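Local coordinates for protein catalase (Bacillus pumilus, PDB 4QOL) that breaks hydrogen peroxide down to water and oxygen at a buried heme and also shows peroxidase-like reactivity toward phenolic substrates, at residues 113-118 with 314-319; 117-122 with 355-360; 124-129 with 318-323. All coordinates share one frame; numbering follows the deposited sequence.

Interaction 1: residues 113-118 with 314-319; sequences GFAVKF and AAFTPS. With HEM (protoporphyrin IX containing Fe), chain E.
The methyl group of A115 sits squarely over one face of the F316 ring, its CB 3.6 Å from the ring centroid and only 3° off the ring normal: a CH-pi contact almost centred on the ring. F316 brings its ring there with CG anti to its own carbonyl carbon (chi1 -55°), which swings the ring out from the loop toward strand 113-120. O of A115 stands above the CE2 corner of F316, 3.5 Å away from CE2, while the backbone at V116 C and K117 N borders the ring edge. K117 CB approaches the same corner obliquely, 3.7 Å from CE2 of F316. From there the lysine passes the ring: CG stands anti to the backbone N, the chain bends at chi3 and chi4, and the ammonium group turns back to the loop. K117 NZ donates to O of A315 at 2.8 Å, tilted 22° from the carbonyl plane, and also forms a salt bridge with D126, so the buried charge has both a carboxylate and a carbonyl. The CD1 and CE1 atoms of F316 meet a heme propionate obliquely, with CD1 3.5 Å from CGD of the heme. On the strand, G113 CA touches the heme methyl CMD at 3.4 Å. Strand and loop thus line the heme pocket at one propionate, within the antiparallel beta-barrel core of the catalase fold.

Interaction 2: residues 117-122 with 355-360; sequences KFYTEE and IPVNCP
At the far end of strand 113-120 of the catalase beta-barrel, Y119 and K117 meet a short 3-10 turn, residues 356-358, in the loop that follows helix 331-348. Y119 makes the direct bond: its OH donates to O of V357 at 2.6 Å, lying in the carbonyl plane on a lone pair, with a C=O...O angle of 137°. The same ring points its edge at the loop backbone, where CE1 of Y119 comes within 3.4 Å of O of C359, so two carbonyls border one rim of the phenol. With CG anti to the carbonyl carbon (chi1 -62°), the tyrosine swings its hydroxyl end closer to the turn than its CB direction would suggest. V357 contributes a methyl as well, CG2 lying 3.6 Å from OH of Y119. One face of the phenol carries K117 CG, 4.0 Å above the plane and offset toward the rim, while Y361 stacks on the ring. K117 lies across N358 at about a right angle and brings CD to 3.6 Å from O of V357. The N358 amide spends its bonds on other partners, OD1 accepting from the backbone N of A315 and ND2 donating to O of Y352 and Q313. A water completes the link, taking a bond at 2.7 Å from NZ of K117, which is also salt-bridged to D126, and lying 2.9 Å from O of N358, to which it can donate.

Interaction 3: residues 124-129 with 318-323; sequences NYDLVG and PSALVP. With HEM (protoporphyrin IX containing Fe), chain E.
D126 N donates to O of A320 at 3.0 Å, in the carbonyl plane and with an N-H...O angle of 163°, the direct backbone hydrogen bond between segment 124-129 of strand 123-130 and the loop 318-323. The same oxygen also receives the CA-H of Y125 (CA to A320 O 3.4 Å) and borders the edge of the Y125 ring. On D126 the carboxylate OD1 is salt-bridged to K117 NZ, and OD2 accepts from the backbone N of T317. A320 is the centre of an inverse gamma turn. Waters extend the pairing: one donates to O of N124 and O of L321, another to O of D126, at 2.7 Å, and to O of P318. The loop therefore runs roughly antiparallel to an edge of strand 123-130 in the catalase barrel sheet, the touching parts 149° apart, with water standing in where carbonyls face each other. Packing contacts fill the rest. The A320 methyl packs on the D126 carboxylate, CB 3.4 Å from OD2. V322 meets Y125 at about a right angle, its CG1 lying 3.7 Å from CB of Y125, and L321 CD2 reaches CE1 of the ring at 4.2 Å. That ring also meets F118 and F81. At the heme end, the two methyls of V128 part: CG2 packs on P318, 4.0 Å from its CD, while CG1 lies 3.8 Å from C2D of the heme.

Interactions 1 and 2 start from the same strand, 113-120, and interactions 1 and 3 end on one loop, with P318 and S319 common to both. D126 joins them: its OD1 lies 2.8 Å from NZ of K117 in a salt bridge, and its OD2 lies 2.8 Å from N of T317. OD1 of N358 is 2.9 Å from N of A315, connecting interaction 2 to the F316 loop. Interactions 1 and 3 both reach the heme methyl CMD; interaction 1 adds the propionate, interaction 3 the vinyl CBC and the ring carbons over V128, whereas the N358 side chain of interaction 2 stays about 8 Å from the heme. All three adjoin a second subunit.

Interaction 1: residues 113-118 with 314-319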
loop_
_atom_site.group_PDB
_atom_site.type_symbol
_atom_site.label_atom_id
_atom_site.label_comp_id
_atom_site.label_asym_id
_atom_site.label_seq_id
_atom_site.Cartn_x
_atom_site.Cartn_y
_atom_site.Cartn_z
ATOM N N GLY A 113 -12.126 23.960 -7.801
ATOM C CA GLY A 113 -12.311 23.669 -6.375
ATOM C C GLY A 113 -11.913 24.813 -5.499
ATOM O O GLY A 113 -10.984 25.559 -5.805
ATOM N N PHE A 114 -12.579 24.882 -4.378
ATOM C CA PHE A 114 -12.457 25.956 -3.413
ATOM C C PHE A 114 -12.729 25.314 -2.056
ATOM O O PHE A 114 -13.828 25.323 -1.528
ATOM C CB PHE A 114 -13.495 27.040 -3.732
ATOM C CG PHE A 114 -13.232 28.380 -3.097
ATOM C CD1 PHE A 114 -12.940 28.518 -1.752
ATOM C CD2 PHE A 114 -13.350 29.534 -3.869
ATOM C CE1 PHE A 114 -12.733 29.778 -1.183
ATOM C CE2 PHE A 114 -13.157 30.783 -3.323
ATOM C CZ PHE A 114 -12.847 30.913 -1.969
ATOM N N ALA A 115 -11.674 24.710 -1.495
ATOM C CA ALA A 115 -11.782 23.863 -0.279
ATOM C C ALA A 115 -11.169 24.566 0.917
ATOM O O ALA A 115 -10.007 24.928 0.867
ATOM C CB ALA A 115 -11.072 22.519 -0.506
ATOM N N VAL A 116 -11.958 24.813 1.958
ATOM C CA VAL A 116 -11.521 25.523 3.116
ATOM C C VAL A 116 -11.628 24.678 4.387
ATOM O O VAL A 116 -12.699 24.140 4.703
ATOM C CB VAL A 116 -12.385 26.802 3.307
ATOM C CG1 VAL A 116 -11.882 27.618 4.513
ATOM C CG2 VAL A 116 -12.377 27.646 2.023
ATOM N N LYS A 117 -10.508 24.568 5.083
ATOM C CA LYS A 117 -10.434 23.837 6.355
ATOM C C LYS A 117 -10.291 24.909 7.458
ATOM O O LYS A 117 -9.314 25.653 7.442
ATOM C CB LYS A 117 -9.214 22.910 6.337
ATOM C CG LYS A 117 -8.895 22.153 7.624
ATOM C CD LYS A 117 -7.679 21.223 7.522
ATOM C CE LYS A 117 -7.831 20.145 6.476
ATOM N NZ LYS A 117 -9.034 19.256 6.605
ATOM N N PHE A 118 -11.309 25.008 8.306
ATOM C CA PHE A 118 -11.321 25.882 9.465
ATOM C C PHE A 118 -10.870 25.074 10.712
ATOM O O PHE A 118 -11.505 24.076 11.097
ATOM C CB PHE A 118 -12.729 26.377 9.720
ATOM C CG PHE A 118 -13.367 27.172 8.611
ATOM C CD1 PHE A 118 -14.066 26.589 7.614
ATOM C CD2 PHE A 118 -13.368 28.571 8.680
ATOM C CE1 PHE A 118 -14.753 27.314 6.675
ATOM C CE2 PHE A 118 -13.985 29.314 7.671
ATOM C CZ PHE A 118 -14.695 28.697 6.678
ATOM N N ALA A 314 -2.972 17.390 1.919
ATOM C CA ALA A 314 -4.180 17.911 2.464
ATOM C C ALA A 314 -5.380 17.077 2.144
ATOM O O ALA A 314 -5.625 16.663 0.992
ATOM C CB ALA A 314 -4.390 19.351 2.087
ATOM N N ALA A 315 -6.197 16.847 3.141
ATOM C CA ALA A 315 -7.372 16.031 3.058
ATOM C C ALA A 315 -8.547 16.880 3.605
ATOM O O ALA A 315 -8.564 17.217 4.787
ATOM C CB ALA A 315 -7.223 14.756 3.929
ATOM N N PHE A 316 -9.544 17.132 2.756
ATOM C CA PHE A 316 -10.774 17.791 3.135
ATOM C C PHE A 316 -11.907 16.810 2.999
ATOM O O PHE A 316 -11.923 16.014 2.045
ATOM C CB PHE A 316 -11.075 18.965 2.210
ATOM C CG PHE A 316 -9.983 19.996 2.103
ATOM C CD1 PHE A 316 -8.940 19.826 1.230
ATOM C CD2 PHE A 316 -10.013 21.147 2.837
ATOM C CE1 PHE A 316 -7.963 20.802 1.103
ATOM C CE2 PHE A 316 -9.026 22.114 2.746
ATOM C CZ PHE A 316 -8.000 21.931 1.841
ATOM N N THR A 317 -12.940 16.901 3.854
ATOM C CA THR A 317 -14.187 16.153 3.649
ATOM C C THR A 317 -15.440 16.931 4.019
ATOM O O THR A 317 -15.446 17.616 5.043
ATOM C CB THR A 317 -14.185 14.812 4.358
ATOM O OG1 THR A 317 -15.420 14.162 4.125
ATOM C CG2 THR A 317 -13.927 14.927 5.833
ATOM N N PRO A 318 -16.543 16.829 3.215
ATOM C CA PRO A 318 -17.802 17.540 3.586
ATOM C C PRO A 318 -18.377 16.991 4.892
ATOM O O PRO A 318 -19.137 17.683 5.487
ATOM C CB PRO A 318 -18.736 17.316 2.367
ATOM C CG PRO A 318 -17.789 17.067 1.241
ATOM C CD PRO A 318 -16.624 16.301 1.834
ATOM N N SER A 319 -17.989 15.777 5.269
ATOM C CA SER A 319 -18.383 15.177 6.552
ATOM C C SER A 319 -17.567 15.626 7.707
ATOM O O SER A 319 -17.889 15.287 8.813
ATOM C CB SER A 319 -18.419 13.648 6.494
ATOM O OG SER A 319 -17.242 13.108 5.883
HETATM C CHA HEM E . -11.954 16.254 -4.396
HETATM C CHB HEM E . -15.436 12.888 -4.680
HETATM C CHC HEM E . -18.715 16.489 -5.722
HETATM C CHD HEM E . -15.279 19.747 -4.693
HETATM C C1A HEM E . -12.615 15.036 -4.422
HETATM C C2A HEM E . -12.003 13.753 -4.254
HETATM C C3A HEM E . -12.983 12.812 -4.330
HETATM C C4A HEM E . -14.191 13.502 -4.540
HETATM C CMA HEM E . -12.959 11.322 -4.148
HETATM C CAA HEM E . -10.546 13.541 -3.989
HETATM C CBA HEM E . -10.306 14.033 -2.546
HETATM C CGA HEM E . -8.938 13.718 -2.068
HETATM O O1A HEM E . -8.539 14.280 -1.028
HETATM O O2A HEM E . -8.240 12.837 -2.622
HETATM C C1B HEM E . -16.605 13.629 -5.012
HETATM C C2B HEM E . -17.870 12.993 -5.218
HETATM C C3B HEM E . -18.785 13.966 -5.526
HETATM C C4B HEM E . -18.083 15.256 -5.454
HETATM C CMB HEM E . -18.109 11.509 -5.103
HETATM C CAB HEM E . -20.220 13.846 -5.792
HETATM C CBB HEM E . -20.850 12.714 -5.467
HETATM C C1C HEM E . -18.051 17.699 -5.521
HETATM C C2C HEM E . -18.696 18.906 -5.372
HETATM C C3C HEM E . -17.727 19.824 -5.109
HETATM C C4C HEM E . -16.477 19.168 -5.013
HETATM C CMC HEM E . -20.180 19.114 -5.588
HETATM C CAC HEM E . -17.947 21.190 -4.776
HETATM C CBC HEM E . -19.109 21.503 -4.228
HETATM C C1D HEM E . -14.102 19.000 -4.537
HETATM C C2D HEM E . -12.818 19.653 -4.281
HETATM C C3D HEM E . -11.873 18.708 -4.225
HETATM C C4D HEM E . -12.598 17.459 -4.435
HETATM C CMD HEM E . -12.671 21.139 -4.148
HETATM C CAD HEM E . -10.398 18.882 -3.965
HETATM C CBD HEM E . -10.244 19.018 -2.433
HETATM C CGD HEM E . -8.771 19.224 -2.229
HETATM O O1D HEM E . -8.343 20.362 -2.375
HETATM O O2D HEM E . -8.003 18.273 -1.919
HETATM N NA HEM E . -13.996 14.877 -4.571
HETATM N NB HEM E . -16.807 14.951 -5.164
HETATM N NC HEM E . -16.713 17.845 -5.229
HETATM N ND HEM E . -13.941 17.684 -4.622
HETATM FE FE HEM E . -15.321 16.376 -4.884
#

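Interaction 2: residues 117-122 with 355-360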
loop_
_atom_site.group_PDB
_atom_site.type_symbol
_atom_site.label_atom_id
_atom_site.label_comp_id
_atom_site.label_asym_id
_atom_site.label_seq_id
_atom_site.Cartn_x
_atom_site.Cartn_y
_atom_site.Cartn_z
ATOM N N LYS A 117 -10.508 24.568 5.083
ATOM C CA LYS A 117 -10.434 23.837 6.355
ATOM C C LYS A 117 -10.291 24.909 7.458
ATOM O O LYS A 117 -9.314 25.653 7.442
ATOM C CB LYS A 117 -9.214 22.910 6.337
ATOM C CG LYS A 117 -8.895 22.153 7.624
ATOM C CD LYS A 117 -7.679 21.223 7.522
ATOM C CE LYS A 117 -7.831 20.145 6.476
ATOM N NZ LYS A 117 -9.034 19.256 6.605
ATOM N N PHE A 118 -11.309 25.008 8.306
ATOM C CA PHE A 118 -11.321 25.882 9.465
ATOM C C PHE A 118 -10.870 25.074 10.712
ATOM O O PHE A 118 -11.505 24.076 11.097
ATOM C CB PHE A 118 -12.729 26.377 9.720
ATOM C CG PHE A 118 -13.367 27.172 8.611
ATOM C CD1 PHE A 118 -14.066 26.589 7.614
ATOM C CD2 PHE A 118 -13.368 28.571 8.680
ATOM C CE1 PHE A 118 -14.753 27.314 6.675
ATOM C CE2 PHE A 118 -13.985 29.314 7.671
ATOM C CZ PHE A 118 -14.695 28.697 6.678
ATOM N N TYR A 119 -9.802 25.534 11.368
ATOM C CA TYR A 119 -9.246 24.867 12.538
ATOM C C TYR A 119 -9.931 25.344 13.829
ATOM O O TYR A 119 -9.388 26.144 14.592
ATOM C CB TYR A 119 -7.754 25.044 12.584
ATOM C CG TYR A 119 -6.974 24.465 11.424
ATOM C CD1 TYR A 119 -6.573 23.110 11.414
ATOM C CD2 TYR A 119 -6.550 25.278 10.410
ATOM C CE1 TYR A 119 -5.826 22.592 10.353
ATOM C CE2 TYR A 119 -5.795 24.767 9.377
ATOM C CZ TYR A 119 -5.432 23.438 9.368
ATOM O OH TYR A 119 -4.616 22.962 8.319
ATOM N N THR A 120 -11.155 24.872 14.060
ATOM C CA THR A 120 -11.987 25.473 15.117
ATOM C C THR A 120 -11.670 24.874 16.488
ATOM O O THR A 120 -11.077 23.793 16.591
ATOM C CB THR A 120 -13.538 25.400 14.865
ATOM O OG1 THR A 120 -14.132 24.244 15.454
ATOM C CG2 THR A 120 -13.844 25.431 13.332
ATOM N N GLU A 121 -12.184 25.538 17.525
ATOM C CA GLU A 121 -12.004 25.048 18.889
ATOM C C GLU A 121 -12.847 23.798 19.204
ATOM O O GLU A 121 -12.557 23.117 20.174
ATOM C CB GLU A 121 -12.216 26.195 19.864
ATOM C CG GLU A 121 -13.645 26.575 20.107
ATOM C CD GLU A 121 -13.778 27.995 20.601
ATOM O OE1 GLU A 121 -13.786 28.895 19.776
ATOM O OE2 GLU A 121 -13.952 28.163 21.834
ATOM N N GLU A 122 -13.873 23.484 18.405
ATOM C CA GLU A 122 -14.671 22.276 18.538
ATOM C C GLU A 122 -14.396 21.233 17.438
ATOM O O GLU A 122 -15.232 20.361 17.185
ATOM C CB GLU A 122 -16.177 22.615 18.623
ATOM C CG GLU A 122 -16.519 23.319 19.922
ATOM C CD GLU A 122 -17.991 23.637 20.150
ATOM O OE1 GLU A 122 -18.830 23.559 19.254
ATOM O OE2 GLU A 122 -18.300 23.968 21.319
ATOM N N ILE A 355 -1.251 13.674 9.703
ATOM C CA ILE A 355 -0.393 14.478 8.912
ATOM C C ILE A 355 -0.645 15.922 9.341
ATOM O O ILE A 355 -1.766 16.324 9.441
ATOM C CB ILE A 355 -0.748 14.303 7.442
ATOM C CG1 ILE A 355 -0.417 12.887 6.978
ATOM C CG2 ILE A 355 -0.031 15.336 6.544
ATOM C CD1 ILE A 355 -0.971 12.522 5.616
ATOM N N PRO A 356 0.402 16.691 9.586
ATOM C CA PRO A 356 0.219 18.015 10.244
ATOM C C PRO A 356 -0.856 18.934 9.685
ATOM O O PRO A 356 -1.678 19.430 10.470
ATOM C CB PRO A 356 1.609 18.635 10.197
ATOM C CG PRO A 356 2.552 17.490 10.256
ATOM C CD PRO A 356 1.854 16.323 9.509
ATOM N N VAL A 357 -0.923 19.141 8.342
ATOM C CA VAL A 357 -1.950 19.992 7.822
ATOM C C VAL A 357 -3.357 19.527 8.112
ATOM O O VAL A 357 -4.302 20.337 8.216
ATOM C CB VAL A 357 -1.731 20.218 6.301
ATOM C CG1 VAL A 357 -1.957 18.929 5.502
ATOM C CG2 VAL A 357 -2.620 21.341 5.801
ATOM N N ASN A 358 -3.542 18.226 8.331
ATOM C CA ASN A 358 -4.864 17.678 8.609
ATOM C C ASN A 358 -5.241 17.582 10.090
ATOM O O ASN A 358 -6.384 17.329 10.415
ATOM C CB ASN A 358 -4.961 16.296 8.004
ATOM C CG ASN A 358 -4.750 16.320 6.489
ATOM O OD1 ASN A 358 -5.174 17.241 5.817
ATOM N ND2 ASN A 358 -4.132 15.260 5.952
ATOM N N CYS A 359 -4.256 17.818 10.936
ATOM C CA CYS A 359 -4.460 17.750 12.405
ATOM C C CYS A 359 -5.406 18.832 12.862
ATOM O O CYS A 359 -5.248 20.005 12.467
ATOM C CB CYS A 359 -3.168 17.893 13.125
ATOM S SG CYS A 359 -2.080 16.447 12.981
ATOM N N PRO A 360 -6.351 18.497 13.761
ATOM C CA PRO A 360 -7.101 19.554 14.444
ATOM C C PRO A 360 -6.273 20.363 15.435
ATOM O O PRO A 360 -5.240 19.912 15.881
ATOM C CB PRO A 360 -8.203 18.792 15.203
ATOM C CG PRO A 360 -8.115 17.364 14.759
ATOM C CD PRO A 360 -6.783 17.165 14.143
HETATM O O HOH W 1 -8.773 17.988 9.005
#

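Interaction 3: residues 124-129 with 318-323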
loop_
_atom_site.group_PDB
_atom_site.type_symbol
_atom_site.label_atom_id
_atom_site.label_comp_id
_atom_site.label_asym_id
_atom_site.label_seq_id
_atom_site.Cartn_x
_atom_site.Cartn_y
_atom_site.Cartn_z
ATOM N N ASN A 124 -12.067 20.398 13.445
ATOM C CA ASN A 124 -11.911 20.900 12.131
ATOM C C ASN A 124 -13.243 20.880 11.402
ATOM O O ASN A 124 -13.917 19.862 11.342
ATOM C CB ASN A 124 -10.792 20.121 11.368
ATOM C CG ASN A 124 -9.409 20.532 11.800
ATOM O OD1 ASN A 124 -9.221 21.389 12.622
ATOM N ND2 ASN A 124 -8.384 19.898 11.189
ATOM N N TYR A 125 -13.573 22.011 10.790
ATOM C CA TYR A 125 -14.694 22.131 9.856
ATOM C C TYR A 125 -14.224 22.338 8.421
ATOM O O TYR A 125 -13.552 23.322 8.110
ATOM C CB TYR A 125 -15.563 23.328 10.248
ATOM C CG TYR A 125 -16.683 23.641 9.304
ATOM C CD1 TYR A 125 -17.574 22.684 8.925
ATOM C CD2 TYR A 125 -16.879 24.939 8.796
ATOM C CE1 TYR A 125 -18.632 22.953 8.067
ATOM C CE2 TYR A 125 -17.950 25.237 7.993
ATOM C CZ TYR A 125 -18.794 24.233 7.578
ATOM O OH TYR A 125 -19.843 24.502 6.705
ATOM N N ASP A 126 -14.604 21.434 7.527
ATOM C CA ASP A 126 -14.220 21.534 6.111
ATOM C C ASP A 126 -15.412 21.954 5.288
ATOM O O ASP A 126 -16.448 21.305 5.318
ATOM C CB ASP A 126 -13.717 20.180 5.525
ATOM C CG ASP A 126 -12.319 19.716 6.015
ATOM O OD1 ASP A 126 -11.492 20.579 6.445
ATOM O OD2 ASP A 126 -12.107 18.495 6.004
ATOM N N LEU A 127 -15.296 23.061 4.578
ATOM C CA LEU A 127 -16.314 23.488 3.598
ATOM C C LEU A 127 -15.689 23.299 2.226
ATOM O O LEU A 127 -14.864 24.094 1.791
ATOM C CB LEU A 127 -16.759 24.929 3.787
ATOM C CG LEU A 127 -17.819 25.489 2.808
ATOM C CD1 LEU A 127 -19.104 24.665 2.870
ATOM C CD2 LEU A 127 -18.113 26.925 3.159
ATOM N N VAL A 128 -16.071 22.198 1.615
ATOM C CA VAL A 128 -15.410 21.702 0.396
ATOM C C VAL A 128 -16.244 22.197 -0.790
ATOM O O VAL A 128 -17.141 21.498 -1.312
ATOM C CB VAL A 128 -15.202 20.150 0.394
ATOM C CG1 VAL A 128 -14.374 19.741 -0.830
ATOM C CG2 VAL A 128 -14.580 19.683 1.709
ATOM N N GLY A 129 -15.951 23.412 -1.238
ATOM C CA GLY A 129 -16.748 24.053 -2.264
ATOM C C GLY A 129 -16.159 23.986 -3.662
ATOM O O GLY A 129 -15.048 23.492 -3.899
ATOM N N PRO A 318 -16.543 16.829 3.215
ATOM C CA PRO A 318 -17.802 17.540 3.586
ATOM C C PRO A 318 -18.377 16.991 4.892
ATOM O O PRO A 318 -19.137 17.683 5.487
ATOM C CB PRO A 318 -18.736 17.316 2.367
ATOM C CG PRO A 318 -17.789 17.067 1.241
ATOM C CD PRO A 318 -16.624 16.301 1.834
ATOM N N SER A 319 -17.989 15.777 5.269
ATOM C CA SER A 319 -18.383 15.177 6.552
ATOM C C SER A 319 -17.567 15.626 7.707
ATOM O O SER A 319 -17.889 15.287 8.813
ATOM C CB SER A 319 -18.419 13.648 6.494
ATOM O OG SER A 319 -17.242 13.108 5.883
ATOM N N ALA A 320 -16.633 16.541 7.533
ATOM C CA ALA A 320 -15.941 17.144 8.679
ATOM C C ALA A 320 -16.806 18.334 9.124
ATOM O O ALA A 320 -16.519 19.500 8.835
ATOM C CB ALA A 320 -14.538 17.642 8.226
ATOM N N LEU A 321 -17.849 18.023 9.835
ATOM C CA LEU A 321 -18.839 19.015 10.311
ATOM C C LEU A 321 -18.597 19.294 11.775
ATOM O O LEU A 321 -17.998 18.452 12.464
ATOM C CB LEU A 321 -20.220 18.430 10.073
ATOM C CG LEU A 321 -20.622 18.229 8.612
ATOM C CD1 LEU A 321 -21.715 17.191 8.426
ATOM C CD2 LEU A 321 -21.015 19.532 7.959
ATOM N N VAL A 322 -19.051 20.441 12.263
ATOM C CA VAL A 322 -18.850 20.834 13.632
ATOM C C VAL A 322 -20.225 21.094 14.245
ATOM O O VAL A 322 -21.198 21.287 13.478
ATOM C CB VAL A 322 -17.913 22.041 13.793
ATOM C CG1 VAL A 322 -16.467 21.654 13.441
ATOM C CG2 VAL A 322 -18.354 23.229 12.978
ATOM N N PRO A 323 -20.312 21.024 15.569
ATOM C CA PRO A 323 -21.602 21.184 16.189
ATOM C C PRO A 323 -22.274 22.459 15.742
ATOM O O PRO A 323 -21.647 23.534 15.743
ATOM C CB PRO A 323 -21.252 21.185 17.704
ATOM C CG PRO A 323 -20.051 20.346 17.795
ATOM C CD PRO A 323 -19.267 20.717 16.573
HETATM C CHA HEM E . -11.954 16.254 -4.396
HETATM C CHB HEM E . -15.436 12.888 -4.680
HETATM C CHC HEM E . -18.715 16.489 -5.722
HETATM C CHD HEM E . -15.279 19.747 -4.693
HETATM C C1A HEM E . -12.615 15.036 -4.422
HETATM C C2A HEM E . -12.003 13.753 -4.254
HETATM C C3A HEM E . -12.983 12.812 -4.330
HETATM C C4A HEM E . -14.191 13.502 -4.540
HETATM C CMA HEM E . -12.959 11.322 -4.148
HETATM C CAA HEM E . -10.546 13.541 -3.989
HETATM C CBA HEM E . -10.306 14.033 -2.546
HETATM C CGA HEM E . -8.938 13.718 -2.068
HETATM O O1A HEM E . -8.539 14.280 -1.028
HETATM O O2A HEM E . -8.240 12.837 -2.622
HETATM C C1B HEM E . -16.605 13.629 -5.012
HETATM C C2B HEM E . -17.870 12.993 -5.218
HETATM C C3B HEM E . -18.785 13.966 -5.526
HETATM C C4B HEM E . -18.083 15.256 -5.454
HETATM C CMB HEM E . -18.109 11.509 -5.103
HETATM C CAB HEM E . -20.220 13.846 -5.792
HETATM C CBB HEM E . -20.850 12.714 -5.467
HETATM C C1C HEM E . -18.051 17.699 -5.521
HETATM C C2C HEM E . -18.696 18.906 -5.372
HETATM C C3C HEM E . -17.727 19.824 -5.109
HETATM C C4C HEM E . -16.477 19.168 -5.013
HETATM C CMC HEM E . -20.180 19.114 -5.588
HETATM C CAC HEM E . -17.947 21.190 -4.776
HETATM C CBC HEM E . -19.109 21.503 -4.228
HETATM C C1D HEM E . -14.102 19.000 -4.537
HETATM C C2D HEM E . -12.818 19.653 -4.281
HETATM C C3D HEM E . -11.873 18.708 -4.225
HETATM C C4D HEM E . -12.598 17.459 -4.435
HETATM C CMD HEM E . -12.671 21.139 -4.148
HETATM C CAD HEM E . -10.398 18.882 -3.965
HETATM C CBD HEM E . -10.244 19.018 -2.433
HETATM C CGD HEM E . -8.771 19.224 -2.229
HETATM O O1D HEM E . -8.343 20.362 -2.375
HETATM O O2D HEM E . -8.003 18.273 -1.919
HETATM N NA HEM E . -13.996 14.877 -4.571
HETATM N NB HEM E . -16.807 14.951 -5.164
HETATM N NC HEM E . -16.713 17.845 -5.229
HETATM N ND HEM E . -13.941 17.684 -4.622
HETATM FE FE HEM E . -15.321 16.376 -4.884
HETATM O O HOH W 2 -15.332 17.571 11.711
HETATM O O HOH W 3 -19.014 20.477 4.904
#